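Local coordinates for protein vacuolar aminopeptidase 1 (Saccharomyces cerevisiae, PDB 5JGF) that removes single N-terminal amino acids, preferably neutral or hydrophobic ones, from peptides in the yeast vacuole as a zinc-dependent dodecameric aminopeptidase, at residues 128-134 with 159-165; 99-103 with 113-117. All coordinates share one frame; numbering follows the deposited sequence.

Contact 1. Residues 128-134 with 159-165; sequences LDRDLGI and PVCRIPS
Asp-129 meets Arg-162 and Ser-165 through almost every atom of its side chain. Its CB lies against Arg-162 NH2; CG then stands anti to the carbonyl carbon (chi1 -56°), which carries the carboxylate over to the 159-165 segment. Asp-129 OD1 accepts the backbone N-H of Ser-165 on its syn side (Ser-165 N to OD1 2.9 Å), somewhat out of the carboxylate plane. Asp-129 OD1 also sits over one face of the Arg-162 guanidinium, 3.0 Å from NH2, in a salt bridge of charges alone: the two planes are nearly parallel, 11° apart, and no N-H points at the oxygen. Asp-129 OD2 takes the Ser-165 hydroxyl on its syn lone pair, Ser-165 OG to OD2 2.6 Å, and Ser-439 of a second subunit also bonds to it. The backbone N of Asp-129 gives a straight bond to Ile-163 O, 2.9 Å long. One water accepts from the N atoms of Arg-130 and Ile-163; another joins Asp-131 OD1 to Arg-162 NE. Farther on, Leu-132 N bonds to Cys-161 O and Cys-161 N to Leu-132 O (3.0 Å), with Val-160 and Cys-161 together facing Leu-132 as a classic beta bulge. Leu-128 CD2 rests on Ile-163 CG2 at 3.7 Å, and Ile-134 CG2 on Val-160 CG2 at the same separation. Arg-441 of the second subunit pairs with Asp-131 and offers its carbonyl to Arg-162, so the buried charges belong to a subunit interface. The 159-165 loop thus borders strand 132-140, which pairs with strand 233-242, while Cys-161 and Pro-164 touch strand 187-189.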
loop_
_atom_site.group_PDB
_atom_site.type_symbol
_atom_site.label_atom_id
_atom_site.label_comp_id
_atom_site.label_asym_id
_atom_site.label_seq_id
_atom_site.Cartn_x
_atom_site.Cartn_y
_atom_site.Cartn_z
ATOM N N LEU D 128 -26.128 -8.294 -20.306
ATOM C CA LEU D 128 -26.896 -8.979 -19.276
ATOM C C LEU D 128 -28.369 -8.606 -19.373
ATOM O O LEU D 128 -28.715 -7.475 -19.708
ATOM C CB LEU D 128 -26.408 -8.588 -17.881
ATOM C CG LEU D 128 -24.976 -8.941 -17.484
ATOM C CD1 LEU D 128 -24.697 -8.375 -16.098
ATOM C CD2 LEU D 128 -24.790 -10.446 -17.498
ATOM N N ASP D 129 -29.231 -9.571 -19.079
ATOM C CA ASP D 129 -30.665 -9.334 -19.072
ATOM C C ASP D 129 -31.212 -8.743 -20.362
ATOM O O ASP D 129 -32.048 -7.838 -20.344
ATOM C CB ASP D 129 -31.010 -8.443 -17.877
ATOM C CG ASP D 129 -30.523 -9.033 -16.562
ATOM O OD1 ASP D 129 -30.221 -10.242 -16.545
ATOM O OD2 ASP D 129 -30.442 -8.302 -15.551
ATOM N N ARG D 130 -30.729 -9.273 -21.480
ATOM C CA ARG D 130 -31.168 -8.862 -22.808
ATOM C C ARG D 130 -31.761 -10.120 -23.450
ATOM O O ARG D 130 -31.226 -11.218 -23.269
ATOM C CB ARG D 130 -29.972 -8.372 -23.631
ATOM C CG ARG D 130 -29.259 -7.147 -23.049
ATOM C CD ARG D 130 -30.004 -5.850 -23.343
ATOM N NE ARG D 130 -29.289 -4.691 -22.811
ATOM C CZ ARG D 130 -29.583 -3.427 -23.100
ATOM N NH1 ARG D 130 -30.586 -3.141 -23.924
ATOM N NH2 ARG D 130 -28.865 -2.445 -22.573
ATOM N N ASP D 131 -32.865 -9.969 -24.178
ATOM C CA ASP D 131 -33.517 -11.100 -24.843
ATOM C C ASP D 131 -32.675 -11.492 -26.053
ATOM O O ASP D 131 -32.586 -10.731 -27.018
ATOM C CB ASP D 131 -34.918 -10.703 -25.319
ATOM C CG ASP D 131 -35.889 -10.443 -24.177
ATOM O OD1 ASP D 131 -35.453 -10.326 -23.010
ATOM O OD2 ASP D 131 -37.101 -10.346 -24.458
ATOM N N LEU D 132 -32.079 -12.680 -26.014
ATOM C CA LEU D 132 -31.217 -13.122 -27.104
ATOM C C LEU D 132 -31.783 -14.201 -28.018
ATOM O O LEU D 132 -32.209 -15.260 -27.561
ATOM C CB LEU D 132 -29.884 -13.621 -26.538
ATOM C CG LEU D 132 -29.130 -12.653 -25.619
ATOM C CD1 LEU D 132 -27.827 -13.305 -25.158
ATOM C CD2 LEU D 132 -28.844 -11.341 -26.356
ATOM N N GLY D 133 -31.765 -13.920 -29.317
ATOM C CA GLY D 133 -32.231 -14.888 -30.290
ATOM C C GLY D 133 -30.997 -15.597 -30.812
ATOM O O GLY D 133 -29.870 -15.223 -30.474
ATOM N N ILE D 134 -31.192 -16.626 -31.627
ATOM C CA ILE D 134 -30.068 -17.357 -32.191
ATOM C C ILE D 134 -30.249 -17.415 -33.700
ATOM O O ILE D 134 -31.372 -17.486 -34.196
ATOM C CB ILE D 134 -29.975 -18.787 -31.602
ATOM C CG1 ILE D 134 -28.712 -19.483 -32.116
ATOM C CG2 ILE D 134 -31.241 -19.587 -31.945
ATOM C CD1 ILE D 134 -28.379 -20.774 -31.367
ATOM N N PRO D 159 -36.701 -15.319 -28.212
ATOM C CA PRO D 159 -35.396 -15.139 -27.572
ATOM C C PRO D 159 -35.122 -16.461 -26.856
ATOM O O PRO D 159 -35.705 -16.743 -25.808
ATOM C CB PRO D 159 -35.636 -13.977 -26.614
ATOM C CG PRO D 159 -37.056 -14.180 -26.191
ATOM C CD PRO D 159 -37.763 -14.612 -27.467
ATOM N N VAL D 160 -34.260 -17.284 -27.443
ATOM C CA VAL D 160 -33.944 -18.592 -26.875
ATOM C C VAL D 160 -32.989 -18.551 -25.684
ATOM O O VAL D 160 -32.957 -19.485 -24.886
ATOM C CB VAL D 160 -33.329 -19.536 -27.947
ATOM C CG1 VAL D 160 -34.261 -19.640 -29.159
ATOM C CG2 VAL D 160 -31.951 -19.025 -28.377
ATOM N N CYS D 161 -32.218 -17.469 -25.575
ATOM C CA CYS D 161 -31.228 -17.313 -24.509
ATOM C C CYS D 161 -31.335 -15.984 -23.780
ATOM O O CYS D 161 -31.961 -15.041 -24.256
ATOM C CB CYS D 161 -29.801 -17.421 -25.085
ATOM S SG CYS D 161 -29.366 -19.055 -25.666
ATOM N N ARG D 162 -30.694 -15.929 -22.619
ATOM C CA ARG D 162 -30.642 -14.734 -21.792
ATOM C C ARG D 162 -29.542 -14.977 -20.766
ATOM O O ARG D 162 -29.491 -16.044 -20.156
ATOM C CB ARG D 162 -31.986 -14.501 -21.089
ATOM C CG ARG D 162 -32.009 -13.313 -20.122
ATOM C CD ARG D 162 -33.414 -13.102 -19.548
ATOM N NE ARG D 162 -33.490 -12.025 -18.558
ATOM C CZ ARG D 162 -32.967 -12.092 -17.338
ATOM N NH1 ARG D 162 -32.325 -13.186 -16.945
ATOM N NH2 ARG D 162 -33.090 -11.069 -16.503
ATOM N N ILE D 163 -28.649 -14.001 -20.608
ATOM C CA ILE D 163 -27.552 -14.097 -19.644
ATOM C C ILE D 163 -28.069 -13.354 -18.413
ATOM O O ILE D 163 -28.134 -12.125 -18.397
ATOM C CB ILE D 163 -26.284 -13.409 -20.179
ATOM C CG1 ILE D 163 -25.960 -13.947 -21.581
ATOM C CG2 ILE D 163 -25.114 -13.662 -19.225
ATOM C CD1 ILE D 163 -24.848 -13.206 -22.296
ATOM N N PRO D 164 -28.423 -14.098 -17.357
ATOM C CA PRO D 164 -28.961 -13.552 -16.107
ATOM C C PRO D 164 -28.029 -12.863 -15.127
ATOM O O PRO D 164 -27.070 -13.461 -14.644
ATOM C CB PRO D 164 -29.624 -14.769 -15.481
ATOM C CG PRO D 164 -28.648 -15.853 -15.811
ATOM C CD PRO D 164 -28.305 -15.568 -17.275
ATOM N N SER D 165 -28.329 -11.605 -14.816
ATOM C CA SER D 165 -27.530 -10.871 -13.846
ATOM C C SER D 165 -27.869 -11.465 -12.482
ATOM O O SER D 165 -28.948 -12.035 -12.297
ATOM C CB SER D 165 -27.895 -9.383 -13.855
ATOM O OG SER D 165 -29.247 -9.179 -13.464
HETATM O O HOH W 1 -28.805 -11.526 -22.004
HETATM O O HOH W 2 -34.039 -10.182 -20.548
#

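Contact 2. Residues 99-103 with 113-117; sequences LKPVS and RIAVA
Val-116 O draws Lys-100 NZ from across the contact, in a weak hydrogen bond of 3.0 Å, and Asn-407 of a third subunit also bonds to it. The ammonium is further held by a salt bridge to Glu-181 and by a water that accepts hydrogen bonds from both Lys-100 NZ and Val-116 N. On its way there the lysine chain runs alongside the backbone of Ala-115 and Val-116: Lys-100 CG lies 3.7 Å from Val-116 C, CD is as close to Ala-115 CB, and a bend at chi4 (149°) leaves CE and NZ both beside the Val-116 carbonyl oxygen. Two nearly straight backbone bonds frame this packing, Lys-100 N to Ala-115 O at 3.1 Å and Ala-115 N to Ser-103 O at 2.8 Å. Here strand 96-99 turns out of the six-stranded antiparallel sheet: Leu-99 and Val-116 still form a non-hydrogen-bonded antiparallel pair, and the chain then loops back over Ala-115, whose methyl points into the loop. On the other side of strand 112-119, Leu-99 CD1 touches Ile-114 CD1 at 4.0 Å. Ser-103 OG bonds to His-214, and Leu-218 of helix 216-226 packs on both Leu-99 and Ser-103.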
loop_
_atom_site.group_PDB
_atom_site.type_symbol
_atom_site.label_atom_id
_atom_site.label_comp_id
_atom_site.label_asym_id
_atom_site.label_seq_id
_atom_site.Cartn_x
_atom_site.Cartn_y
_atom_site.Cartn_z
ATOM N N LEU D 99 -21.632 -19.187 -30.762
ATOM C CA LEU D 99 -21.710 -20.478 -30.092
ATOM C C LEU D 99 -20.339 -21.110 -30.301
ATOM O O LEU D 99 -19.734 -20.944 -31.360
ATOM C CB LEU D 99 -22.778 -21.376 -30.721
ATOM C CG LEU D 99 -24.130 -21.418 -30.015
ATOM C CD1 LEU D 99 -24.821 -20.070 -30.157
ATOM C CD2 LEU D 99 -24.984 -22.524 -30.613
ATOM N N LYS D 100 -19.839 -21.818 -29.298
ATOM C CA LYS D 100 -18.541 -22.466 -29.421
ATOM C C LYS D 100 -18.664 -23.697 -30.323
ATOM O O LYS D 100 -19.768 -24.176 -30.570
ATOM C CB LYS D 100 -18.028 -22.868 -28.035
ATOM C CG LYS D 100 -17.427 -21.698 -27.258
ATOM C CD LYS D 100 -17.178 -22.051 -25.803
ATOM C CE LYS D 100 -16.428 -20.929 -25.086
ATOM N NZ LYS D 100 -16.824 -20.876 -23.646
ATOM N N PRO D 101 -17.532 -24.201 -30.849
ATOM C CA PRO D 101 -17.520 -25.382 -31.723
ATOM C C PRO D 101 -18.346 -26.494 -31.084
ATOM O O PRO D 101 -19.048 -27.246 -31.764
ATOM C CB PRO D 101 -16.037 -25.714 -31.816
ATOM C CG PRO D 101 -15.421 -24.352 -31.841
ATOM C CD PRO D 101 -16.179 -23.625 -30.737
ATOM N N VAL D 102 -18.244 -26.596 -29.765
ATOM C CA VAL D 102 -19.026 -27.556 -28.995
ATOM C C VAL D 102 -19.734 -26.666 -27.977
ATOM O O VAL D 102 -19.111 -26.189 -27.030
ATOM C CB VAL D 102 -18.139 -28.584 -28.248
ATOM C CG1 VAL D 102 -19.011 -29.492 -27.386
ATOM C CG2 VAL D 102 -17.341 -29.416 -29.244
ATOM N N SER D 103 -21.024 -26.420 -28.187
ATOM C CA SER D 103 -21.775 -25.558 -27.277
ATOM C C SER D 103 -22.411 -26.352 -26.150
ATOM O O SER D 103 -22.982 -25.776 -25.225
ATOM C CB SER D 103 -22.875 -24.810 -28.033
ATOM O OG SER D 103 -23.942 -25.683 -28.368
ATOM N N ARG D 113 -27.879 -24.635 -20.504
ATOM C CA ARG D 113 -27.037 -23.508 -20.898
ATOM C C ARG D 113 -26.249 -23.907 -22.141
ATOM O O ARG D 113 -26.130 -25.091 -22.447
ATOM C CB ARG D 113 -26.048 -23.159 -19.779
ATOM C CG ARG D 113 -26.695 -22.650 -18.493
ATOM C CD ARG D 113 -25.643 -22.312 -17.448
ATOM N NE ARG D 113 -24.908 -23.494 -17.002
ATOM C CZ ARG D 113 -23.873 -23.460 -16.168
ATOM N NH1 ARG D 113 -23.447 -22.298 -15.685
ATOM N NH2 ARG D 113 -23.263 -24.585 -15.816
ATOM N N ILE D 114 -25.728 -22.921 -22.865
ATOM C CA ILE D 114 -24.918 -23.208 -24.044
ATOM C C ILE D 114 -23.585 -22.488 -23.914
ATOM O O ILE D 114 -23.526 -21.346 -23.460
ATOM C CB ILE D 114 -25.600 -22.765 -25.365
ATOM C CG1 ILE D 114 -26.048 -21.306 -25.270
ATOM C CG2 ILE D 114 -26.773 -23.688 -25.678
ATOM C CD1 ILE D 114 -26.568 -20.746 -26.588
ATOM N N ALA D 115 -22.515 -23.171 -24.304
ATOM C CA ALA D 115 -21.179 -22.594 -24.240
ATOM C C ALA D 115 -20.999 -21.652 -25.427
ATOM O O ALA D 115 -21.235 -22.034 -26.574
ATOM C CB ALA D 115 -20.136 -23.700 -24.276
ATOM N N VAL D 116 -20.587 -20.421 -25.144
ATOM C CA VAL D 116 -20.401 -19.416 -26.184
ATOM C C VAL D 116 -19.121 -18.620 -25.968
ATOM O O VAL D 116 -18.483 -18.722 -24.919
ATOM C CB VAL D 116 -21.589 -18.420 -26.215
ATOM C CG1 VAL D 116 -22.895 -19.169 -26.454
ATOM C CG2 VAL D 116 -21.662 -17.651 -24.897
ATOM N N ALA D 117 -18.759 -17.820 -26.965
ATOM C CA ALA D 117 -17.560 -16.993 -26.894
ATOM C C ALA D 117 -17.875 -15.608 -27.446
ATOM O O ALA D 117 -18.738 -15.454 -28.313
ATOM C CB ALA D 117 -16.432 -17.633 -27.695
HETATM O O HOH W 3 -19.631 -20.039 -22.436
#

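Overall arrangement
Both contacts are buried and reach the same six-stranded antiparallel sheet, their centres about 14 Å apart. Each joins a loop to a strand: contact 2 binds the connection between two neighbouring strands, whereas contact 1 brings a more distant loop to strand 132-140. They meet through apolar tips, Cys-161 SG on Ile-114 CD1 and Ile-134 CD1 on Leu-99 CD1, and both pack on Leu-240 of strand 233-242. Their polar chemistry differs with the neighbour each faces. Contact 1 carries carboxylates and a guanidinium bonded to a second subunit; contact 2 relies mainly on backbone bonds and a lysine, beside a third subunit and away from the annotated sites.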